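Local coordinates for protein AT27789p (Drosophila melanogaster, PDB 5UZN) that probably binds RNA, including mRNA, through domains such as this one, the third quasi-RNA recognition motif (qRRM3) of the fly hnRNP F/H homolog Glorund, at residues Tyr11-Arg16 / Leu81-Lys86; Ile34-Val39 / Ala55-Tyr60. One frame throughout, in Å; residues are numbered along the deposited sequence.

Contact 1: residues Tyr11-Arg16 / Leu81-Lys86; sequences YTIHMR and LFYDGK. With SO4 (sulfate ion), chain E.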
ATOM      1  N   TYR A  11      10.251   5.021  -2.124  1.00 19.25           N
ATOM      2  CA  TYR A  11      10.181   4.717  -0.698  1.00 27.50           C
ATOM      3  C   TYR A  11       8.945   3.865  -0.435  1.00 25.83           C
ATOM      4  O   TYR A  11       7.817   4.280  -0.735  1.00 23.12           O
ATOM      5  CB  TYR A  11      10.150   5.999   0.124  1.00 19.27           C
ATOM      6  CG  TYR A  11      11.354   6.871  -0.147  1.00 24.25           C
ATOM      7  CD1 TYR A  11      11.382   7.744  -1.236  1.00 25.96           C
ATOM      8  CD2 TYR A  11      12.467   6.814   0.680  1.00 25.65           C
ATOM      9  CE1 TYR A  11      12.485   8.534  -1.490  1.00 29.28           C
ATOM     10  CE2 TYR A  11      13.588   7.609   0.433  1.00 29.81           C
ATOM     11  CZ  TYR A  11      13.586   8.466  -0.656  1.00 34.91           C
ATOM     12  OH  TYR A  11      14.687   9.255  -0.914  1.00 41.96           O
ATOM     13  N   THR A  12       9.154   2.692   0.147  1.00 20.96           N
ATOM     14  CA  THR A  12       8.197   1.597   0.063  1.00 15.30           C
ATOM     15  C   THR A  12       7.482   1.346   1.384  1.00 22.32           C
ATOM     16  O   THR A  12       8.121   1.261   2.444  1.00 19.62           O
ATOM     17  CB  THR A  12       8.917   0.335  -0.381  1.00 24.07           C
ATOM     18  OG1 THR A  12       9.569   0.626  -1.609  1.00 27.81           O
ATOM     19  CG2 THR A  12       7.931  -0.804  -0.575  1.00 30.78           C
ATOM     20  N   ILE A  13       6.164   1.189   1.304  1.00 24.40           N
ATOM     21  CA  ILE A  13       5.332   0.747   2.418  1.00 16.52           C
ATOM     22  C   ILE A  13       4.734  -0.596   2.028  1.00 22.05           C
ATOM     23  O   ILE A  13       3.972  -0.678   1.054  1.00 18.72           O
ATOM     24  CB  ILE A  13       4.227   1.756   2.734  1.00 19.06           C
ATOM     25  CG1 ILE A  13       4.813   3.090   3.198  1.00 18.93           C
ATOM     26  CG2 ILE A  13       3.291   1.200   3.799  1.00 17.71           C
ATOM     27  CD1 ILE A  13       3.710   4.063   3.594  1.00 14.08           C
ATOM     28  N   HIS A  14       5.107  -1.645   2.760  1.00 18.67           N
ATOM     29  CA  HIS A  14       4.564  -2.976   2.553  1.00 13.49           C
ATOM     30  C   HIS A  14       3.304  -3.099   3.389  1.00 20.56           C
ATOM     31  O   HIS A  14       3.240  -2.583   4.503  1.00 17.59           O
ATOM     32  CB  HIS A  14       5.591  -4.054   2.938  1.00 18.69           C
ATOM     33  CG  HIS A  14       5.090  -5.448   2.731  1.00 20.23           C
ATOM     34  ND1 HIS A  14       4.734  -5.931   1.489  1.00 22.83           N
ATOM     35  CD2 HIS A  14       4.840  -6.450   3.613  1.00 23.21           C
ATOM     36  CE1 HIS A  14       4.295  -7.176   1.612  1.00 29.60           C
ATOM     37  NE2 HIS A  14       4.347  -7.513   2.889  1.00 21.15           N
ATOM     38  N   MET A  15       2.274  -3.723   2.820  1.00 18.32           N
ATOM     39  CA  MET A  15       0.948  -3.735   3.423  1.00 18.61           C
ATOM     40  C   MET A  15       0.497  -5.172   3.607  1.00 12.19           C
ATOM     41  O   MET A  15       0.634  -5.981   2.699  1.00 17.70           O
ATOM     42  CB  MET A  15      -0.072  -2.960   2.560  1.00 15.88           C
ATOM     43  CG  MET A  15       0.404  -1.597   2.071  1.00 16.85           C
ATOM     44  SD  MET A  15      -0.666  -0.840   0.836  1.00 17.97           S
ATOM     45  CE  MET A  15      -2.054  -0.375   1.885  1.00 15.07           C
ATOM     46  N   ARG A  16      -0.029  -5.499   4.780  1.00 13.31           N
ATOM     47  CA  ARG A  16      -0.633  -6.803   4.996  1.00 13.55           C
ATOM     48  C   ARG A  16      -2.082  -6.666   5.443  1.00 22.43           C
ATOM     49  O   ARG A  16      -2.491  -5.630   5.982  1.00 18.00           O
ATOM     50  CB  ARG A  16       0.164  -7.613   6.019  1.00 19.71           C
ATOM     51  CG  ARG A  16       1.595  -7.867   5.571  1.00 21.85           C
ATOM     52  CD  ARG A  16       2.365  -8.689   6.581  1.00 19.78           C
ATOM     53  NE  ARG A  16       2.142 -10.111   6.401  1.00 42.01           N
ATOM     54  CZ  ARG A  16       2.762 -10.820   5.463  1.00 34.60           C
ATOM     55  NH1 ARG A  16       3.627 -10.215   4.640  1.00 33.65           N
ATOM     56  NH2 ARG A  16       2.537 -12.122   5.364  1.00 40.89           N
ATOM     57  N   LEU A  81       0.857  -1.703   8.135  1.00 20.51           N
ATOM     58  CA  LEU A  81       1.826  -1.003   7.307  1.00 16.38           C
ATOM     59  C   LEU A  81       3.232  -1.246   7.845  1.00 19.36           C
ATOM     60  O   LEU A  81       3.445  -1.228   9.057  1.00 19.57           O
ATOM     61  CB  LEU A  81       1.544   0.499   7.274  1.00 21.92           C
ATOM     62  CG  LEU A  81       0.157   0.852   6.735  1.00 25.56           C
ATOM     63  CD1 LEU A  81       0.015   2.364   6.657  1.00 29.18           C
ATOM     64  CD2 LEU A  81      -0.047   0.203   5.368  1.00 18.64           C
ATOM     65  N   PHE A  82       4.176  -1.472   6.935  1.00 12.24           N
ATOM     66  CA  PHE A  82       5.585  -1.681   7.254  1.00 15.53           C
ATOM     67  C   PHE A  82       6.412  -0.830   6.313  1.00 24.66           C
ATOM     68  O   PHE A  82       6.317  -0.991   5.092  1.00 18.69           O
ATOM     69  CB  PHE A  82       5.990  -3.149   7.106  1.00 20.37           C
ATOM     70  CG  PHE A  82       5.140  -4.089   7.884  1.00 20.07           C
ATOM     71  CD1 PHE A  82       3.981  -4.615   7.333  1.00 23.82           C
ATOM     72  CD2 PHE A  82       5.502  -4.448   9.179  1.00 24.32           C
ATOM     73  CE1 PHE A  82       3.198  -5.483   8.064  1.00 24.41           C
ATOM     74  CE2 PHE A  82       4.715  -5.311   9.909  1.00 27.94           C
ATOM     75  CZ  PHE A  82       3.575  -5.832   9.346  1.00 18.25           C
ATOM     76  N   TYR A  83       7.211   0.074   6.874  1.00 17.59           N
ATOM     77  CA  TYR A  83       8.078   0.918   6.067  1.00 18.33           C
ATOM     78  C   TYR A  83       9.315   0.136   5.684  1.00 23.84           C
ATOM     79  O   TYR A  83      10.147  -0.162   6.548  1.00 20.43           O
ATOM     80  CB  TYR A  83       8.464   2.184   6.818  1.00 15.93           C
ATOM     81  CG  TYR A  83       9.372   3.042   5.955  1.00 20.03           C
ATOM     82  CD1 TYR A  83       8.948   3.466   4.716  1.00 19.26           C
ATOM     83  CD2 TYR A  83      10.654   3.385   6.363  1.00 23.19           C
ATOM     84  CE1 TYR A  83       9.754   4.225   3.904  1.00 18.94           C
ATOM     85  CE2 TYR A  83      11.478   4.163   5.553  1.00 17.95           C
ATOM     86  CZ  TYR A  83      11.017   4.571   4.329  1.00 18.37           C
ATOM     87  OH  TYR A  83      11.790   5.337   3.499  1.00 23.99           O
ATOM     88  N   ASP A  84       9.447  -0.205   4.400  1.00 14.91           N
ATOM     89  CA  ASP A  84      10.571  -1.017   3.951  1.00 17.55           C
ATOM     90  C   ASP A  84      11.713  -0.183   3.384  1.00 29.02           C
ATOM     91  O   ASP A  84      12.684  -0.748   2.883  1.00 27.26           O
ATOM     92  CB  ASP A  84      10.104  -2.046   2.915  1.00 19.75           C
ATOM     93  CG  ASP A  84       9.329  -3.206   3.542  1.00 24.55           C
ATOM     94  OD1 ASP A  84       9.091  -3.209   4.776  1.00 31.17           O
ATOM     95  OD2 ASP A  84       8.940  -4.117   2.795  1.00 25.61           O
ATOM     96  N   GLY A  85      11.628   1.137   3.454  1.00 17.66           N
ATOM     97  CA  GLY A  85      12.759   1.928   3.070  1.00 18.22           C
ATOM     98  C   GLY A  85      12.834   2.094   1.563  1.00 28.14           C
ATOM     99  O   GLY A  85      11.880   1.879   0.814  1.00 24.73           O
ATOM    100  N   LYS A  86      14.013   2.474   1.123  1.00 23.66           N
ATOM    101  CA  LYS A  86      14.175   2.936  -0.238  1.00 28.78           C
ATOM    102  C   LYS A  86      14.363   1.759  -1.192  1.00 29.92           C
ATOM    103  O   LYS A  86      14.907   0.710  -0.824  1.00 33.25           O
ATOM    104  CB  LYS A  86      15.352   3.905  -0.286  1.00 39.84           C
ATOM    105  CG  LYS A  86      15.757   4.375  -1.628  1.00 42.65           C
ATOM    106  CD  LYS A  86      16.821   5.443  -1.493  1.00 52.63           C
ATOM    107  CE  LYS A  86      18.177   4.843  -1.828  1.00 56.82           C
ATOM    108  NZ  LYS A  86      18.157   4.290  -3.214  1.00 62.91           N
TER
HETATM  109  S   SO4 E 604      16.729   2.415   3.792  1.00 59.12           S
HETATM  110  O1  SO4 E 604      15.986   3.266   2.867  1.00 46.00           O
HETATM  111  O2  SO4 E 604      16.575   1.008   3.432  1.00 59.75           O
HETATM  112  O3  SO4 E 604      16.211   2.616   5.144  1.00 58.89           O
HETATM  113  O4  SO4 E 604      18.147   2.767   3.754  1.00 59.60           O
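Y83 reaches across T12 to Y11, its ring lying along the neighbouring strand while one face rests on its own backbone. CB leaves strand 80-86 on the face that also carries Y11, I13, M15 and L81. With CG anti to the backbone N (chi1 180°), the ring runs toward K86 and the start of strand 11-16. Y83 CD1 lies 3.3 Å from T12 O. I13 CG1 stands more loosely at the ring edge, and CE1 comes near both T12 O and Y11 CB. Over the centre of one face sits G85 N, 3.4 Å above the plane. At the tip, Y83 OH meets the edge of the neighbouring ring, 3.3 Å from Y11 CD2.

Further along this face, L81 CD2 touches both I13 CG2 and M15 CG, 3.8 Å from each. On the face that carries H14 and F82, those two meet D84 and R16: R16 CD reaches F82 CE1 at 3.6 Å, while D84 OD2 rests 3.4 Å from H14 CB. The H14 ring turns its ND1 to D54 and takes only a weak bond from R16 NH1 at NE2. Between the faces, H14 and F82 exchange two backbone hydrogen bonds. Past G85, K86 N gives a 2.7 Å hydrogen bond to O1 of a sulfate ion, probably from the crystallisation liquor. This antiparallel pairing of the first and last strands of the domain is characteristic of the RRM fold.

Contact 2: residues Ile34-Val39 / Ala55-Tyr60; sequences IRPANV and AYFDTY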
ATOM      1  N   ILE A  34      -2.490  11.555   0.049  1.00 24.46           N
ATOM      2  CA  ILE A  34      -1.118  11.233  -0.306  1.00 24.44           C
ATOM      3  C   ILE A  34      -1.114  10.182  -1.403  1.00 35.84           C
ATOM      4  O   ILE A  34      -1.865   9.199  -1.402  1.00 29.46           O
ATOM      5  CB  ILE A  34      -0.311  10.784   0.922  1.00 31.44           C
ATOM      6  CG1 ILE A  34      -0.148  11.957   1.895  1.00 31.56           C
ATOM      7  CG2 ILE A  34       1.068  10.312   0.493  1.00 35.44           C
ATOM      8  CD1 ILE A  34       0.789  13.019   1.392  1.00 30.03           C
ATOM      9  N   ARG A  35      -0.391  10.502  -2.460  1.00 28.98           N
ATOM     10  CA  ARG A  35      -0.354   9.728  -3.675  1.00 24.89           C
ATOM     11  C   ARG A  35       0.850   8.929  -4.001  1.00 23.51           C
ATOM     12  O   ARG A  35       1.823   9.430  -4.426  1.00 23.99           O
ATOM     13  CB  ARG A  35      -0.536  10.677  -4.849  1.00 54.67           C
ATOM     14  CG  ARG A  35      -1.711  10.442  -5.758  1.00 49.11           C
ATOM     15  CD  ARG A  35      -2.317  11.760  -6.255  1.00 51.76           C
ATOM     16  NE  ARG A  35      -1.393  12.880  -6.487  1.00 63.36           N
ATOM     17  CZ  ARG A  35      -1.450  14.034  -5.851  1.00 59.50           C
ATOM     18  NH1 ARG A  35      -2.370  14.236  -4.939  1.00 63.02           N
ATOM     19  NH2 ARG A  35      -0.582  14.986  -6.109  1.00 56.26           N
ATOM     20  N   PRO A  36       0.772   7.656  -3.792  1.00 22.17           N
ATOM     21  CA  PRO A  36       1.868   6.780  -4.228  1.00 23.70           C
ATOM     22  C   PRO A  36       2.088   6.902  -5.729  1.00 27.62           C
ATOM     23  O   PRO A  36       1.156   7.120  -6.506  1.00 23.78           O
ATOM     24  CB  PRO A  36       1.398   5.365  -3.837  1.00 17.67           C
ATOM     25  CG  PRO A  36      -0.012   5.483  -3.561  1.00 32.37           C
ATOM     26  CD  PRO A  36      -0.283   6.887  -3.107  1.00 22.34           C
ATOM     27  N   ALA A  37       3.352   6.819  -6.129  1.00 20.72           N
ATOM     28  CA  ALA A  37       3.664   6.796  -7.549  1.00 25.19           C
ATOM     29  C   ALA A  37       3.061   5.565  -8.203  1.00 33.55           C
ATOM     30  O   ALA A  37       2.485   5.651  -9.291  1.00 31.35           O
ATOM     31  CB  ALA A  37       5.177   6.817  -7.753  1.00 23.16           C
ATOM     32  N   ASN A  38       3.146   4.422  -7.528  1.00 20.24           N
ATOM     33  CA  ASN A  38       2.649   3.160  -8.051  1.00 24.36           C
ATOM     34  C   ASN A  38       2.285   2.261  -6.879  1.00 30.78           C
ATOM     35  O   ASN A  38       2.735   2.471  -5.749  1.00 23.97           O
ATOM     36  CB  ASN A  38       3.683   2.464  -8.935  1.00 32.11           C
ATOM     37  CG  ASN A  38       3.816   3.109 -10.296  1.00 45.17           C
ATOM     38  OD1 ASN A  38       2.821   3.325 -10.996  1.00 44.38           O
ATOM     39  ND2 ASN A  38       5.048   3.423 -10.681  1.00 44.21           N
ATOM     40  N   VAL A  39       1.468   1.254  -7.180  1.00 26.86           N
ATOM     41  CA  VAL A  39       0.972   0.263  -6.231  1.00 19.77           C
ATOM     42  C   VAL A  39       1.079  -1.092  -6.899  1.00 18.76           C
ATOM     43  O   VAL A  39       0.747  -1.232  -8.078  1.00 18.89           O
ATOM     44  CB  VAL A  39      -0.501   0.496  -5.831  1.00 14.15           C
ATOM     45  CG1 VAL A  39      -1.012  -0.725  -5.039  1.00 21.27           C
ATOM     46  CG2 VAL A  39      -0.644   1.780  -5.036  1.00 16.27           C
ATOM     47  N   ALA A  55       3.185  -0.204  -1.772  1.00 23.34           N
ATOM     48  CA  ALA A  55       2.915   1.148  -2.242  1.00 16.68           C
ATOM     49  C   ALA A  55       4.246   1.877  -2.294  1.00 30.35           C
ATOM     50  O   ALA A  55       4.993   1.867  -1.306  1.00 19.66           O
ATOM     51  CB  ALA A  55       1.907   1.892  -1.342  1.00 16.19           C
ATOM     52  N   TYR A  56       4.541   2.476  -3.456  1.00 22.86           N
ATOM     53  CA  TYR A  56       5.820   3.122  -3.769  1.00 21.85           C
ATOM     54  C   TYR A  56       5.606   4.624  -3.855  1.00 17.25           C
ATOM     55  O   TYR A  56       4.877   5.098  -4.731  1.00 21.82           O
ATOM     56  CB  TYR A  56       6.406   2.600  -5.088  1.00 23.06           C
ATOM     57  CG  TYR A  56       6.749   1.126  -5.046  1.00 26.81           C
ATOM     58  CD1 TYR A  56       7.925   0.705  -4.459  1.00 33.31           C
ATOM     59  CD2 TYR A  56       5.899   0.158  -5.587  1.00 32.24           C
ATOM     60  CE1 TYR A  56       8.264  -0.626  -4.390  1.00 37.21           C
ATOM     61  CE2 TYR A  56       6.240  -1.201  -5.522  1.00 27.49           C
ATOM     62  CZ  TYR A  56       7.431  -1.575  -4.925  1.00 35.43           C
ATOM     63  OH  TYR A  56       7.826  -2.893  -4.828  1.00 35.04           O
ATOM     64  N   PHE A  57       6.225   5.365  -2.944  1.00 17.48           N
ATOM     65  CA  PHE A  57       6.055   6.809  -2.872  1.00 18.92           C
ATOM     66  C   PHE A  57       7.258   7.515  -3.473  1.00 24.91           C
ATOM     67  O   PHE A  57       8.373   6.984  -3.489  1.00 25.96           O
ATOM     68  CB  PHE A  57       5.836   7.266  -1.423  1.00 23.98           C
ATOM     69  CG  PHE A  57       4.592   6.689  -0.810  1.00 21.63           C
ATOM     70  CD1 PHE A  57       4.608   5.419  -0.278  1.00 19.73           C
ATOM     71  CD2 PHE A  57       3.391   7.405  -0.817  1.00 19.55           C
ATOM     72  CE1 PHE A  57       3.438   4.858   0.274  1.00 19.98           C
ATOM     73  CE2 PHE A  57       2.244   6.865  -0.275  1.00 21.53           C
ATOM     74  CZ  PHE A  57       2.267   5.583   0.271  1.00 16.60           C
ATOM     75  N   ASP A  58       7.004   8.734  -3.958  1.00 31.14           N
ATOM     76  CA  ASP A  58       8.015   9.504  -4.672  1.00 30.76           C
ATOM     77  C   ASP A  58       9.127   9.974  -3.738  1.00 25.23           C
ATOM     78  O   ASP A  58      10.300   9.953  -4.116  1.00 34.15           O
ATOM     79  CB  ASP A  58       7.352  10.700  -5.380  1.00 27.33           C
ATOM     80  CG  ASP A  58       6.552  10.287  -6.609  1.00 25.09           C
ATOM     81  OD1 ASP A  58       7.066   9.468  -7.393  1.00 40.02           O
ATOM     82  OD2 ASP A  58       5.416  10.781  -6.791  1.00 41.02           O
ATOM     83  N   THR A  59       8.783  10.392  -2.518  1.00 32.36           N
ATOM     84  CA  THR A  59       9.752  10.937  -1.569  1.00 30.55           C
ATOM     85  C   THR A  59       9.654  10.243  -0.215  1.00 23.44           C
ATOM     86  O   THR A  59       8.637   9.623   0.121  1.00 21.65           O
ATOM     87  CB  THR A  59       9.539  12.434  -1.327  1.00 22.37           C
ATOM     88  OG1 THR A  59       8.232  12.632  -0.762  1.00 28.90           O
ATOM     89  CG2 THR A  59       9.663  13.216  -2.629  1.00 35.27           C
ATOM     90  N   TYR A  60      10.736  10.372   0.569  1.00 26.68           N
ATOM     91  CA  TYR A  60      10.712   9.929   1.965  1.00 22.37           C
ATOM     92  C   TYR A  60       9.590  10.611   2.725  1.00 22.88           C
ATOM     93  O   TYR A  60       8.800   9.955   3.415  1.00 25.70           O
ATOM     94  CB  TYR A  60      12.060  10.214   2.646  1.00 20.38           C
ATOM     95  CG  TYR A  60      12.153   9.807   4.139  1.00 26.93           C
ATOM     96  CD1 TYR A  60      12.105   8.475   4.520  1.00 27.81           C
ATOM     97  CD2 TYR A  60      12.320  10.760   5.147  1.00 29.48           C
ATOM     98  CE1 TYR A  60      12.193   8.090   5.862  1.00 25.68           C
ATOM     99  CE2 TYR A  60      12.425  10.379   6.508  1.00 21.88           C
ATOM    100  CZ  TYR A  60      12.374   9.031   6.847  1.00 28.80           C
ATOM    101  OH  TYR A  60      12.466   8.625   8.177  1.00 17.14           O
TER
HETATM  102  O   HOH W   1       4.261   9.569  -3.220  1.00 24.95           O
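The apolar centre is the F57 ring, which meets P36 and I34 where the chain enters strand 38-43. P36 lies alongside F57 and sets its CB over one ring face, a CH-pi contact 4.2 Å from the centroid and offset toward the rim. I34 crosses F57 at about a right angle, bringing its CG2 branch to 3.7 Å from F57 CE2. The F57 CG sits beside the backbone N (chi1 -62°), and the end of the ring thereby swings toward the 34-39 segment. F31 of helix 24-31 adds an edge-to-face contact to the same ring, and residues of helix 60-68 pack on it too. Next to this cluster, A55 CB touches the P36 ring and, more loosely, V39 CG2.

Outward from the core the backbones pair. Y56 N gives N38 O an almost straight hydrogen bond of 2.9 Å (170° at the hydrogen). Y56 O, by contrast, faces two amides and is held weakly by both: A37 N is near, at 2.7 Å, but badly angled, and N38 N is long, at 3.4 Å.

At the polar edge, the carboxylate of D58 brings OD1 to 3.3 Å from A37 CB. A water bridges the two loop segments there, donating to R35 O at 2.7 Å and accepting from D58 N. Just beyond, T59 OG1 caps D62 N at the start of helix 60-68. With A37 and N38 both opposite Y56, the pairing is a classic beta bulge at the mouth of the antiparallel strand pair 38-43 and 52-57.

In the fold
From the N terminus the chain lays down strand 11-16, passes through helix 24-31 and reaches the 34-39 segment. It returns through strand 52-57, so contact 2 closes a short loop with only 15 residues between its segments. Helix 60-68 then carries the chain to strand 80-86, where contact 1 closes a much longer loop of 64 residues that encloses contact 2; the two nest and do not cross. Strand 11-16 also pairs with strand 52-57, as Y11 with F57 and I13 with A55, which merges both contacts into one antiparallel sheet. The strand order, 38-43, 52-57, 11-16, 80-86, with two helices on one face, is the beta-alpha-beta-beta-alpha-beta topology of an RRM.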